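Local atomic coordinates of Sts-2 protein (PDB entry 3D4I), a protein that acts as an acid-dependent phosphatase through its 2H-phosphatase domain and probably interferes with CBL-mediated down-regulation of receptor tyrosine kinases. Residues I12-G18 and S233-C239. Sequence-based numbering, arbitrary orientation.
Unlike the reference sequence in segment 12-18: Ile15 (reference Val).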
loop_
_atom_site.group_PDB
_atom_site.type_symbol
_atom_site.label_atom_id
_atom_site.label_comp_id
_atom_site.label_asym_id
_atom_site.label_seq_id
_atom_site.Cartn_x
_atom_site.Cartn_y
_atom_site.Cartn_z
ATOM N N ILE A 12 9.091 23.864 4.996
ATOM C CA ILE A 12 8.846 22.955 6.121
ATOM C C ILE A 12 7.635 22.103 5.721
ATOM O O ILE A 12 6.566 22.641 5.445
ATOM C CB ILE A 12 8.554 23.713 7.426
ATOM C CG1 ILE A 12 9.858 24.250 8.046
ATOM C CG2 ILE A 12 7.792 22.813 8.457
ATOM C CD1 ILE A 12 10.583 23.222 8.878
ATOM N N LEU A 13 7.838 20.788 5.647
ATOM C CA LEU A 13 6.815 19.870 5.151
ATOM C C LEU A 13 6.499 18.911 6.280
ATOM O O LEU A 13 7.321 18.065 6.650
ATOM C CB LEU A 13 7.297 19.115 3.901
ATOM C CG LEU A 13 6.295 18.131 3.267
ATOM C CD1 LEU A 13 5.014 18.834 2.803
ATOM C CD2 LEU A 13 6.992 17.419 2.085
ATOM N N VAL A 14 5.314 19.091 6.849
ATOM C CA VAL A 14 4.902 18.318 8.003
ATOM C C VAL A 14 4.097 17.172 7.439
ATOM O O VAL A 14 3.200 17.393 6.621
ATOM C CB VAL A 14 4.038 19.130 8.976
ATOM C CG1 VAL A 14 3.684 18.268 10.200
ATOM C CG2 VAL A 14 4.798 20.402 9.436
ATOM N N ILE A 15 4.462 15.968 7.868
ATOM C CA ILE A 15 3.987 14.719 7.289
ATOM C C ILE A 15 3.511 13.787 8.409
ATOM O O ILE A 15 4.278 13.477 9.345
ATOM C CB ILE A 15 5.134 14.018 6.490
ATOM C CG1 ILE A 15 5.654 14.948 5.371
ATOM C CG2 ILE A 15 4.628 12.707 5.808
ATOM C CD1 ILE A 15 6.897 14.456 4.678
ATOM N N ARG A 16 2.277 13.293 8.276
ATOM C CA ARG A 16 1.753 12.309 9.211
ATOM C C ARG A 16 2.315 10.914 8.916
ATOM O O ARG A 16 2.520 10.530 7.754
ATOM C CB ARG A 16 0.216 12.284 9.216
ATOM C CG ARG A 16 -0.370 11.534 10.439
ATOM C CD ARG A 16 -1.621 10.761 9.951
ATOM N NE ARG A 16 -2.408 10.104 10.997
ATOM C CZ ARG A 16 -2.573 8.791 11.088
ATOM N NH1 ARG A 16 -1.978 7.935 10.212
ATOM N NH2 ARG A 16 -3.342 8.330 12.080
ATOM N N HIS A 17 2.580 10.163 9.972
ATOM C CA HIS A 17 3.089 8.815 9.826
ATOM C C HIS A 17 2.105 7.952 9.012
ATOM O O HIS A 17 0.918 8.265 8.908
ATOM C CB HIS A 17 3.329 8.192 11.225
ATOM C CG HIS A 17 2.101 8.155 12.092
ATOM N ND1 HIS A 17 1.076 7.252 11.902
ATOM C CD2 HIS A 17 1.745 8.911 13.161
ATOM C CE1 HIS A 17 0.141 7.455 12.819
ATOM N NE2 HIS A 17 0.524 8.457 13.594
ATOM N N GLY A 18 2.603 6.853 8.472
ATOM C CA GLY A 18 1.765 5.864 7.786
ATOM C C GLY A 18 0.864 5.064 8.701
ATOM O O GLY A 18 0.870 5.224 9.942
ATOM N N SER A 233 -3.180 9.026 6.575
ATOM C CA SER A 233 -1.790 8.589 6.605
ATOM C C SER A 233 -1.010 9.292 5.510
ATOM O O SER A 233 -1.517 9.486 4.403
ATOM C CB SER A 233 -1.717 7.071 6.425
ATOM O OG SER A 233 -2.274 6.453 7.569
ATOM N N LEU A 234 0.218 9.687 5.835
ATOM C CA LEU A 234 1.060 10.503 4.965
ATOM C C LEU A 234 0.427 11.854 4.562
ATOM O O LEU A 234 0.867 12.471 3.608
ATOM C CB LEU A 234 1.527 9.693 3.719
ATOM C CG LEU A 234 2.766 8.801 3.933
ATOM C CD1 LEU A 234 3.988 9.664 4.203
ATOM C CD2 LEU A 234 2.563 7.865 5.091
ATOM N N GLY A 235 -0.604 12.309 5.293
ATOM C CA GLY A 235 -1.197 13.629 5.023
ATOM C C GLY A 235 -0.126 14.692 5.239
ATOM O O GLY A 235 0.726 14.521 6.101
ATOM N N MET A 236 -0.138 15.768 4.439
ATOM C CA MET A 236 0.914 16.790 4.532
ATOM C C MET A 236 0.403 18.234 4.603
ATOM O O MET A 236 -0.634 18.547 4.022
ATOM C CB MET A 236 1.853 16.662 3.327
ATOM C CG MET A 236 2.533 15.326 3.204
ATOM S SD MET A 236 3.529 15.270 1.715
ATOM C CE MET A 236 4.230 13.623 1.832
ATOM N N CYS A 237 1.160 19.084 5.312
ATOM C CA CYS A 237 0.957 20.544 5.384
ATOM C C CYS A 237 2.312 21.139 5.031
ATOM O O CYS A 237 3.304 20.755 5.637
ATOM C CB CYS A 237 0.629 20.970 6.833
ATOM S SG CYS A 237 0.240 22.710 7.005
ATOM N N PHE A 238 2.357 22.088 4.099
ATOM C CA PHE A 238 3.621 22.660 3.612
ATOM C C PHE A 238 3.664 24.181 3.856
ATOM O O PHE A 238 2.718 24.905 3.477
ATOM C CB PHE A 238 3.761 22.355 2.113
ATOM C CG PHE A 238 5.106 22.689 1.527
ATOM C CD1 PHE A 238 6.283 22.328 2.174
ATOM C CD2 PHE A 238 5.192 23.325 0.289
ATOM C CE1 PHE A 238 7.537 22.624 1.631
ATOM C CE2 PHE A 238 6.439 23.618 -0.285
ATOM C CZ PHE A 238 7.618 23.265 0.394
ATOM N N CYS A 239 4.737 24.662 4.483
ATOM C CA CYS A 239 4.938 26.128 4.640
ATOM C C CYS A 239 6.226 26.547 3.980
ATOM O O CYS A 239 7.213 25.823 4.089
ATOM C CB CYS A 239 4.989 26.513 6.107
ATOM S SG CYS A 239 3.477 26.119 6.973
#
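Ile15 and Leu234 meet more tightly than usual van der Waals contact, with Ile15 CG2 3.5 Å from Leu234 CD1, where the antiparallel pair runs out into loop, beside Arg16. The segments of strands 11-16 and 236-241 run at 171° to each other, within the mixed sheet of this histidine phosphatase domain. Reciprocal backbone bonds join Ile12 to Cys239 and Val14 to Cys237, and Arg16 N donates to Gly235 O. The face with Leu13, Ile15, Met236 and Phe238 is the close-packed one. Leu13 CG lies anti to the backbone N (chi1 -179°), which swings the isobutyl group toward Phe238, Leu13 CD1 3.8 Å from Phe238 CD1; helix 69-85 packs on Leu13 through Leu82. Ile15 and Met236 lie side by side, Ile15 CG1 3.8 Å from Met236 CG. Beyond the strand, Leu234 CD2 presses to 3.5 Å from Gly18 CA. Between the two segments the face with Val14 and Cys237 is looser, their CB atoms 4.4 Å apart; Thr210 packs on both.

Partly exposed Arg16 is polar at its tip. Its NH1 gives a bond to His17 O (3.2 Å) from above the carbonyl plane, and His17 CE1 lies over one face of the Arg16 guanidinium, toward its rim; NE is held by Ser203 OG. NH1 and Ser233 OG are 3.0 Å apart, but the poor angle rules out a hydrogen bond. Replacing this side chain by an alanine is likely to leave Ser203 OG and His17 O without their arginine donors and His17 CE1 without the guanidinium against it. His17 ND1 reaches Gly18 O in the ring plane at 2.8 Å, an almost straight 176° bond that fixes ring rotation. Arg16-His17-Gly18 matches the RHG signature, so His17, oriented by these bonds, is probably the phosphoryl acceptor, as in the family.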